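Long-range contacts in serine hydrolase CCSP0084 (Cycloclasticus sp. P1, PDB 4I3F), which is a serine hydrolase of the alpha/beta hydrolase fold, probably cleaving esters and meta-cleavage products formed when aromatic hydrocarbons are degraded: residues I27-E38 with Q106-K114; L48-A59 with C76-G85. One frame throughout, in Å; residues are numbered along the deposited sequence.

Contact 1. Residues I27-E38 with Q106-K114; sequences IQTGSFNTFLNE and QQIDLLDAK
Gln106 meets the hairpin of strands 27-29 and 32-38 with its amide: NE2 donates to Thr34 OG1 over 2.9 Å, in the amide plane and nearly straight at 168°. The chain gets there by running extended, with CG opposite the backbone nitrogen (chi1 177°). It passes Phe32, whose ring turns its edge to NE2. The same amide nitrogen also serves Asp80 O while OE1 accepts from Ala82 N, so glutamine, donor and acceptor at once, has its rotation fixed. The hydroxyl of Thr34 in turn pairs with Thr29 OG1 at 2.7 Å, linking the two strands through their side chains.

One helical turn on, Leu110 reaches both strands with its branched end. CD1 rests 3.9 Å from Ile27 CG2, and CD2 lies 4.0 Å from Leu36 CD1; a leucine can serve both neighbours at once. Ala113, small enough to admit a close strand, takes Ile27 CD1 at 3.5 Å.

Lys114, at the end of this segment, bends at chi2 and chi3, laying CD 3.7 Å from Ile27 CD1. In a salt bridge its NZ meets Glu38 OE1 at 2.9 Å from above the carboxylate plane, 36° out of it, while OE2 binds His75. Nearer the hairpin turn, a water donates to both Thr29 O and Asp109 OD2, and Asp109 OD1 is held by Gln105.

The chemistry is thus graded along 106-114: a buried amide network first, aliphatic packing in the middle and an ion pair at Lys114, which together hold the edge hairpin of the sheet on its helix.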
# COMPACT_ATOMS: atom_id res chain seq x y z
N ILE A 27 -12.51 -14.40 1.90
CA ILE A 27 -13.83 -13.79 1.97
C ILE A 27 -14.26 -13.29 0.60
O ILE A 27 -13.48 -12.66 -0.12
CB ILE A 27 -13.84 -12.68 3.05
CG1 ILE A 27 -15.24 -12.07 3.20
CG2 ILE A 27 -12.80 -11.61 2.76
CD1 ILE A 27 -15.42 -11.37 4.53
N GLN A 28 -15.50 -13.59 0.23
CA GLN A 28 -15.98 -13.21 -1.09
C GLN A 28 -16.14 -11.69 -1.19
O GLN A 28 -16.84 -11.08 -0.38
CB GLN A 28 -17.31 -13.89 -1.38
CG GLN A 28 -17.88 -13.59 -2.75
CD GLN A 28 -19.14 -14.37 -3.02
OE1 GLN A 28 -19.23 -15.56 -2.69
NE2 GLN A 28 -20.13 -13.72 -3.61
N THR A 29 -15.48 -11.09 -2.18
CA THR A 29 -15.60 -9.66 -2.40
C THR A 29 -15.95 -9.48 -3.87
O THR A 29 -15.06 -9.42 -4.73
CB THR A 29 -14.29 -8.91 -2.08
OG1 THR A 29 -13.20 -9.56 -2.74
CG2 THR A 29 -14.02 -8.93 -0.57
N GLY A 30 -17.25 -9.40 -4.15
CA GLY A 30 -17.70 -9.32 -5.52
C GLY A 30 -17.47 -10.62 -6.27
O GLY A 30 -17.87 -11.69 -5.80
N SER A 31 -16.79 -10.54 -7.42
CA SER A 31 -16.66 -11.68 -8.31
C SER A 31 -15.47 -12.58 -7.98
O SER A 31 -15.24 -13.58 -8.67
CB SER A 31 -16.56 -11.20 -9.76
OG SER A 31 -15.45 -10.33 -9.93
N PHE A 32 -14.71 -12.24 -6.94
CA PHE A 32 -13.55 -13.04 -6.58
C PHE A 32 -13.38 -13.10 -5.07
O PHE A 32 -14.02 -12.34 -4.34
CB PHE A 32 -12.28 -12.45 -7.22
CG PHE A 32 -11.98 -11.06 -6.78
CD1 PHE A 32 -11.05 -10.82 -5.78
CD2 PHE A 32 -12.64 -9.97 -7.36
CE1 PHE A 32 -10.79 -9.53 -5.36
CE2 PHE A 32 -12.37 -8.68 -6.96
CZ PHE A 32 -11.44 -8.45 -5.95
N ASN A 33 -12.50 -13.98 -4.59
CA ASN A 33 -12.22 -14.05 -3.15
C ASN A 33 -11.02 -13.22 -2.73
O ASN A 33 -10.00 -13.18 -3.43
CB ASN A 33 -12.02 -15.50 -2.71
CG ASN A 33 -13.31 -16.26 -2.66
OD1 ASN A 33 -14.33 -15.75 -2.22
ND2 ASN A 33 -13.28 -17.51 -3.13
N THR A 34 -11.13 -12.59 -1.57
CA THR A 34 -10.03 -11.83 -0.99
C THR A 34 -9.39 -12.59 0.17
O THR A 34 -10.08 -13.05 1.08
CB THR A 34 -10.50 -10.46 -0.49
OG1 THR A 34 -10.74 -9.61 -1.61
CG2 THR A 34 -9.43 -9.81 0.39
N PHE A 35 -8.07 -12.74 0.13
CA PHE A 35 -7.36 -13.32 1.27
C PHE A 35 -7.16 -12.22 2.29
O PHE A 35 -6.66 -11.15 1.97
CB PHE A 35 -6.02 -13.91 0.84
CG PHE A 35 -5.25 -14.53 1.97
CD1 PHE A 35 -5.61 -15.78 2.46
CD2 PHE A 35 -4.19 -13.85 2.55
CE1 PHE A 35 -4.91 -16.36 3.51
CE2 PHE A 35 -3.49 -14.42 3.60
CZ PHE A 35 -3.85 -15.67 4.08
N LEU A 36 -7.58 -12.48 3.53
CA LEU A 36 -7.61 -11.45 4.55
C LEU A 36 -6.82 -11.83 5.79
O LEU A 36 -7.00 -12.92 6.34
CB LEU A 36 -9.06 -11.16 4.94
CG LEU A 36 -9.26 -10.11 6.03
CD1 LEU A 36 -8.85 -8.73 5.54
CD2 LEU A 36 -10.69 -10.13 6.53
N ASN A 37 -5.94 -10.95 6.23
CA ASN A 37 -5.33 -11.08 7.56
C ASN A 37 -6.04 -10.15 8.55
O ASN A 37 -6.33 -9.00 8.22
CB ASN A 37 -3.86 -10.70 7.50
CG ASN A 37 -3.07 -11.55 6.52
OD1 ASN A 37 -2.66 -12.65 6.85
ND2 ASN A 37 -2.85 -11.03 5.32
N GLU A 38 -6.32 -10.64 9.75
CA GLU A 38 -6.96 -9.84 10.79
C GLU A 38 -6.27 -9.99 12.14
O GLU A 38 -5.77 -11.06 12.48
CB GLU A 38 -8.42 -10.25 10.97
CG GLU A 38 -9.40 -9.59 10.04
CD GLU A 38 -10.82 -10.01 10.35
OE1 GLU A 38 -11.19 -11.15 9.99
OE2 GLU A 38 -11.56 -9.21 10.96
N GLN A 106 -13.07 -3.48 -4.27
CA GLN A 106 -12.66 -4.57 -3.39
C GLN A 106 -12.71 -4.16 -1.91
O GLN A 106 -13.19 -4.92 -1.06
CB GLN A 106 -11.24 -5.05 -3.73
CG GLN A 106 -10.73 -6.15 -2.78
CD GLN A 106 -9.27 -6.47 -2.98
OE1 GLN A 106 -8.51 -5.67 -3.52
NE2 GLN A 106 -8.86 -7.66 -2.52
N GLN A 107 -12.24 -2.96 -1.59
CA GLN A 107 -12.19 -2.56 -0.19
C GLN A 107 -13.58 -2.25 0.34
O GLN A 107 -13.87 -2.53 1.51
CB GLN A 107 -11.25 -1.36 0.01
CG GLN A 107 -9.83 -1.59 -0.49
CD GLN A 107 -9.30 -2.97 -0.15
OE1 GLN A 107 -9.45 -3.44 0.97
NE2 GLN A 107 -8.68 -3.62 -1.11
N ILE A 108 -14.44 -1.68 -0.50
CA ILE A 108 -15.83 -1.45 -0.11
C ILE A 108 -16.54 -2.79 0.11
O ILE A 108 -17.25 -2.96 1.11
CB ILE A 108 -16.58 -0.63 -1.17
CG1 ILE A 108 -15.93 0.74 -1.33
CG2 ILE A 108 -18.05 -0.48 -0.79
CD1 ILE A 108 -15.89 1.54 -0.05
N ASP A 109 -16.33 -3.74 -0.81
CA ASP A 109 -16.91 -5.07 -0.68
C ASP A 109 -16.39 -5.79 0.56
O ASP A 109 -17.12 -6.57 1.18
CB ASP A 109 -16.62 -5.92 -1.92
CG ASP A 109 -17.39 -5.45 -3.14
OD1 ASP A 109 -18.38 -4.70 -2.99
OD2 ASP A 109 -16.99 -5.85 -4.27
N LEU A 110 -15.14 -5.54 0.93
CA LEU A 110 -14.56 -6.12 2.14
C LEU A 110 -15.22 -5.54 3.40
O LEU A 110 -15.64 -6.28 4.29
CB LEU A 110 -13.05 -5.89 2.18
CG LEU A 110 -12.27 -6.36 3.42
CD1 LEU A 110 -12.45 -7.85 3.66
CD2 LEU A 110 -10.79 -6.02 3.30
N LEU A 111 -15.30 -4.21 3.47
CA LEU A 111 -15.94 -3.57 4.62
C LEU A 111 -17.40 -3.98 4.75
O LEU A 111 -17.90 -4.19 5.87
CB LEU A 111 -15.81 -2.04 4.52
CG LEU A 111 -14.39 -1.47 4.58
CD1 LEU A 111 -14.42 0.05 4.40
CD2 LEU A 111 -13.71 -1.83 5.90
N ASP A 112 -18.10 -4.12 3.63
CA ASP A 112 -19.49 -4.53 3.67
C ASP A 112 -19.61 -5.97 4.20
O ASP A 112 -20.50 -6.29 4.98
CB ASP A 112 -20.13 -4.45 2.28
CG ASP A 112 -20.43 -3.03 1.84
OD1 ASP A 112 -20.30 -2.09 2.66
OD2 ASP A 112 -20.81 -2.86 0.66
N ALA A 113 -18.68 -6.82 3.76
CA ALA A 113 -18.65 -8.23 4.15
C ALA A 113 -18.31 -8.43 5.63
O ALA A 113 -18.63 -9.48 6.21
CB ALA A 113 -17.63 -8.95 3.30
N LYS A 114 -17.66 -7.44 6.23
CA LYS A 114 -17.29 -7.49 7.64
C LYS A 114 -18.24 -6.67 8.51
O LYS A 114 -18.08 -6.60 9.74
CB LYS A 114 -15.85 -6.98 7.83
CG LYS A 114 -14.80 -7.78 7.08
CD LYS A 114 -14.82 -9.25 7.49
CE LYS A 114 -14.09 -9.48 8.79
NZ LYS A 114 -13.97 -10.94 9.12
O HOH W 1 -14.70 -6.62 -5.32
O HOH W 2 -13.57 -9.91 12.28

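Contact 2. Residues L48-A59 with C76-G85; sequences LLLHGSGPGANA and CLAPDIAGFG
Leu49 N donates to Leu77 O at 2.8 Å, the hydrogen bond that joins parallel strands 48-50 and 76-79 in the central sheet. A second spans the loops beyond: Ala59 N, in the first turn of a helix that starts after Asn58, donates a hydrogen bond to Asp80 OD1 at 2.9 Å. OD1 is met on the anti side, 31° out of the carboxylate plane, and OD2 accepts from Leu86 N, which suits an aspartate with two acceptor atoms.

Two waters bridge the segments. One donates to Leu49 O and Pro79 O; another accepts from Gly85 N and donates to Ala57 O.

Aromatic contacts centre on His51. Its edge points at the face of Phe84 in a T-shaped stack, centroids 5.2 Å apart and planes at 81°. Ile81 CD1 sits over the middle of the imidazole, 3.8 Å from its centroid, in a CH-pi contact. Placing the ring there needs CG between the backbone nitrogen and carbonyl carbon (chi1 70°).

Apolar pairs complete the join. Leu48 CD1 meets Pro79 CD at 3.7 Å. Both residues being small, Ala59 CB comes to 4.0 Å from Ala78 CB.

The loop beginning at His51-Gly52 corresponds to the oxyanion-hole loop in related hydrolases; here stacking, bridging water and the Asp80 carboxylate at the N-terminal end of helix 59-63, whose ionised form that helix end would probably favour, keep it in shape.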
# COMPACT_ATOMS: atom_id res chain seq x y z
N LEU A 48 -7.85 -0.39 8.23
CA LEU A 48 -7.67 -1.17 7.01
C LEU A 48 -6.30 -0.80 6.46
O LEU A 48 -6.03 0.38 6.21
CB LEU A 48 -8.75 -0.81 5.99
CG LEU A 48 -8.65 -1.45 4.59
CD1 LEU A 48 -8.77 -2.96 4.68
CD2 LEU A 48 -9.71 -0.89 3.65
N LEU A 49 -5.43 -1.79 6.28
CA LEU A 49 -4.06 -1.53 5.81
C LEU A 49 -3.88 -2.06 4.40
O LEU A 49 -4.11 -3.25 4.14
CB LEU A 49 -3.02 -2.16 6.75
CG LEU A 49 -3.01 -1.58 8.17
CD1 LEU A 49 -3.76 -2.50 9.12
CD2 LEU A 49 -1.60 -1.32 8.66
N LEU A 50 -3.46 -1.18 3.49
CA LEU A 50 -3.34 -1.54 2.08
C LEU A 50 -1.89 -1.50 1.64
O LEU A 50 -1.23 -0.45 1.69
CB LEU A 50 -4.20 -0.59 1.22
CG LEU A 50 -5.70 -0.55 1.54
CD1 LEU A 50 -6.45 0.37 0.58
CD2 LEU A 50 -6.29 -1.95 1.51
N HIS A 51 -1.38 -2.66 1.21
CA HIS A 51 0.03 -2.84 0.87
C HIS A 51 0.45 -2.20 -0.47
O HIS A 51 -0.40 -1.68 -1.20
CB HIS A 51 0.36 -4.33 0.87
CG HIS A 51 -0.27 -5.09 -0.26
ND1 HIS A 51 -1.27 -6.02 -0.08
CD2 HIS A 51 -0.00 -5.08 -1.59
CE1 HIS A 51 -1.60 -6.54 -1.25
NE2 HIS A 51 -0.85 -5.99 -2.18
N GLY A 52 1.75 -2.25 -0.77
CA GLY A 52 2.30 -1.63 -1.97
C GLY A 52 2.37 -2.56 -3.18
O GLY A 52 1.73 -3.61 -3.20
N SER A 53 3.16 -2.18 -4.18
CA SER A 53 3.16 -2.93 -5.43
C SER A 53 4.53 -3.44 -5.87
O SER A 53 4.84 -3.49 -7.07
CB SER A 53 2.54 -2.09 -6.56
OG SER A 53 3.16 -0.81 -6.65
N GLY A 54 5.37 -3.84 -4.91
CA GLY A 54 6.58 -4.56 -5.27
C GLY A 54 6.17 -5.87 -5.92
O GLY A 54 5.09 -6.38 -5.63
N PRO A 55 7.00 -6.40 -6.83
CA PRO A 55 6.66 -7.73 -7.35
C PRO A 55 6.54 -8.76 -6.22
O PRO A 55 7.37 -8.78 -5.31
CB PRO A 55 7.86 -8.06 -8.25
CG PRO A 55 8.37 -6.72 -8.69
CD PRO A 55 8.13 -5.79 -7.54
N GLY A 56 5.50 -9.58 -6.26
CA GLY A 56 5.30 -10.54 -5.19
C GLY A 56 4.76 -9.93 -3.92
O GLY A 56 4.70 -10.60 -2.88
N ALA A 57 4.37 -8.66 -3.98
CA ALA A 57 3.80 -8.00 -2.81
C ALA A 57 2.56 -8.72 -2.29
O ALA A 57 1.79 -9.29 -3.06
CB ALA A 57 3.45 -6.55 -3.12
N ASN A 58 2.39 -8.69 -0.97
CA ASN A 58 1.15 -9.14 -0.33
C ASN A 58 0.98 -8.41 1.00
O ASN A 58 1.83 -7.60 1.38
CB ASN A 58 1.08 -10.68 -0.20
CG ASN A 58 2.04 -11.26 0.86
OD1 ASN A 58 1.96 -12.44 1.19
ND2 ASN A 58 2.92 -10.44 1.39
N ALA A 59 -0.12 -8.67 1.69
CA ALA A 59 -0.41 -7.95 2.93
C ALA A 59 0.67 -8.17 3.98
O ALA A 59 1.20 -7.22 4.55
CB ALA A 59 -1.77 -8.36 3.47
N CYS A 76 -7.41 -4.68 13.20
CA CYS A 76 -6.68 -4.52 11.94
C CYS A 76 -7.15 -5.48 10.87
O CYS A 76 -7.27 -6.68 11.11
CB CYS A 76 -5.19 -4.72 12.18
SG CYS A 76 -4.45 -3.47 13.26
N LEU A 77 -7.41 -4.94 9.67
CA LEU A 77 -7.72 -5.76 8.50
C LEU A 77 -6.66 -5.46 7.44
O LEU A 77 -6.47 -4.31 7.05
CB LEU A 77 -9.12 -5.44 7.97
CG LEU A 77 -10.24 -5.67 8.99
CD1 LEU A 77 -10.57 -4.40 9.75
CD2 LEU A 77 -11.48 -6.24 8.31
N ALA A 78 -5.96 -6.50 6.98
CA ALA A 78 -4.91 -6.33 5.97
C ALA A 78 -5.10 -7.36 4.86
O ALA A 78 -4.63 -8.49 4.97
CB ALA A 78 -3.53 -6.49 6.60
N PRO A 79 -5.81 -6.97 3.80
CA PRO A 79 -6.05 -7.94 2.72
C PRO A 79 -4.94 -7.96 1.68
O PRO A 79 -4.25 -6.96 1.49
CB PRO A 79 -7.33 -7.40 2.08
CG PRO A 79 -7.18 -5.87 2.24
CD PRO A 79 -6.58 -5.72 3.62
N ASP A 80 -4.79 -9.10 1.00
CA ASP A 80 -4.05 -9.11 -0.26
C ASP A 80 -4.93 -8.35 -1.24
O ASP A 80 -6.12 -8.65 -1.41
CB ASP A 80 -3.80 -10.53 -0.77
CG ASP A 80 -2.72 -11.28 0.01
OD1 ASP A 80 -2.11 -10.69 0.93
OD2 ASP A 80 -2.49 -12.46 -0.31
N ILE A 81 -4.35 -7.35 -1.88
CA ILE A 81 -5.08 -6.51 -2.82
C ILE A 81 -5.28 -7.32 -4.10
O ILE A 81 -4.45 -8.17 -4.44
CB ILE A 81 -4.33 -5.17 -3.02
CG1 ILE A 81 -4.34 -4.39 -1.70
CG2 ILE A 81 -4.95 -4.32 -4.10
CD1 ILE A 81 -3.44 -3.17 -1.72
N ALA A 82 -6.39 -7.08 -4.79
CA ALA A 82 -6.75 -7.90 -5.95
C ALA A 82 -5.61 -7.96 -6.95
O ALA A 82 -4.96 -6.95 -7.25
CB ALA A 82 -8.03 -7.37 -6.60
N GLY A 83 -5.33 -9.17 -7.44
CA GLY A 83 -4.23 -9.37 -8.37
C GLY A 83 -2.92 -9.71 -7.67
O GLY A 83 -1.96 -10.12 -8.33
N PHE A 84 -2.87 -9.52 -6.36
CA PHE A 84 -1.64 -9.80 -5.60
C PHE A 84 -1.89 -10.98 -4.68
O PHE A 84 -3.02 -11.20 -4.26
CB PHE A 84 -1.25 -8.61 -4.72
CG PHE A 84 -0.77 -7.41 -5.48
CD1 PHE A 84 0.58 -7.25 -5.77
CD2 PHE A 84 -1.67 -6.43 -5.90
CE1 PHE A 84 1.03 -6.13 -6.46
CE2 PHE A 84 -1.22 -5.31 -6.60
CZ PHE A 84 0.13 -5.17 -6.88
N GLY A 85 -0.82 -11.71 -4.35
CA GLY A 85 -0.89 -12.78 -3.37
C GLY A 85 -2.00 -13.77 -3.62
O GLY A 85 -2.13 -14.29 -4.72
O HOH W 3 -2.77 -4.95 2.59
O HOH W 4 1.79 -10.96 -5.21

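Overall arrangement
Contacts 1 and 2 lie about 12 Å apart, centre to centre, and share one sheet, in which strand 32-39 runs antiparallel beside strand 75-79. Contact 2 is nested within the chain loop that contact 1 closes. The two touch directly in two places: Asn37 O, 2.8 Å from Ala78 N in a backbone hydrogen bond, joins the strands, while the bond from Ala82 to Gln106 ties helix 96-113 to the 80-85 loop. Contact 2 is the more central, about 7 Å from the chain centre against about 16 Å for contact 1, measured between centres. Its Leu50 touches the probable nucleophile elbow, whereas contact 1 belongs to the sheet's edge.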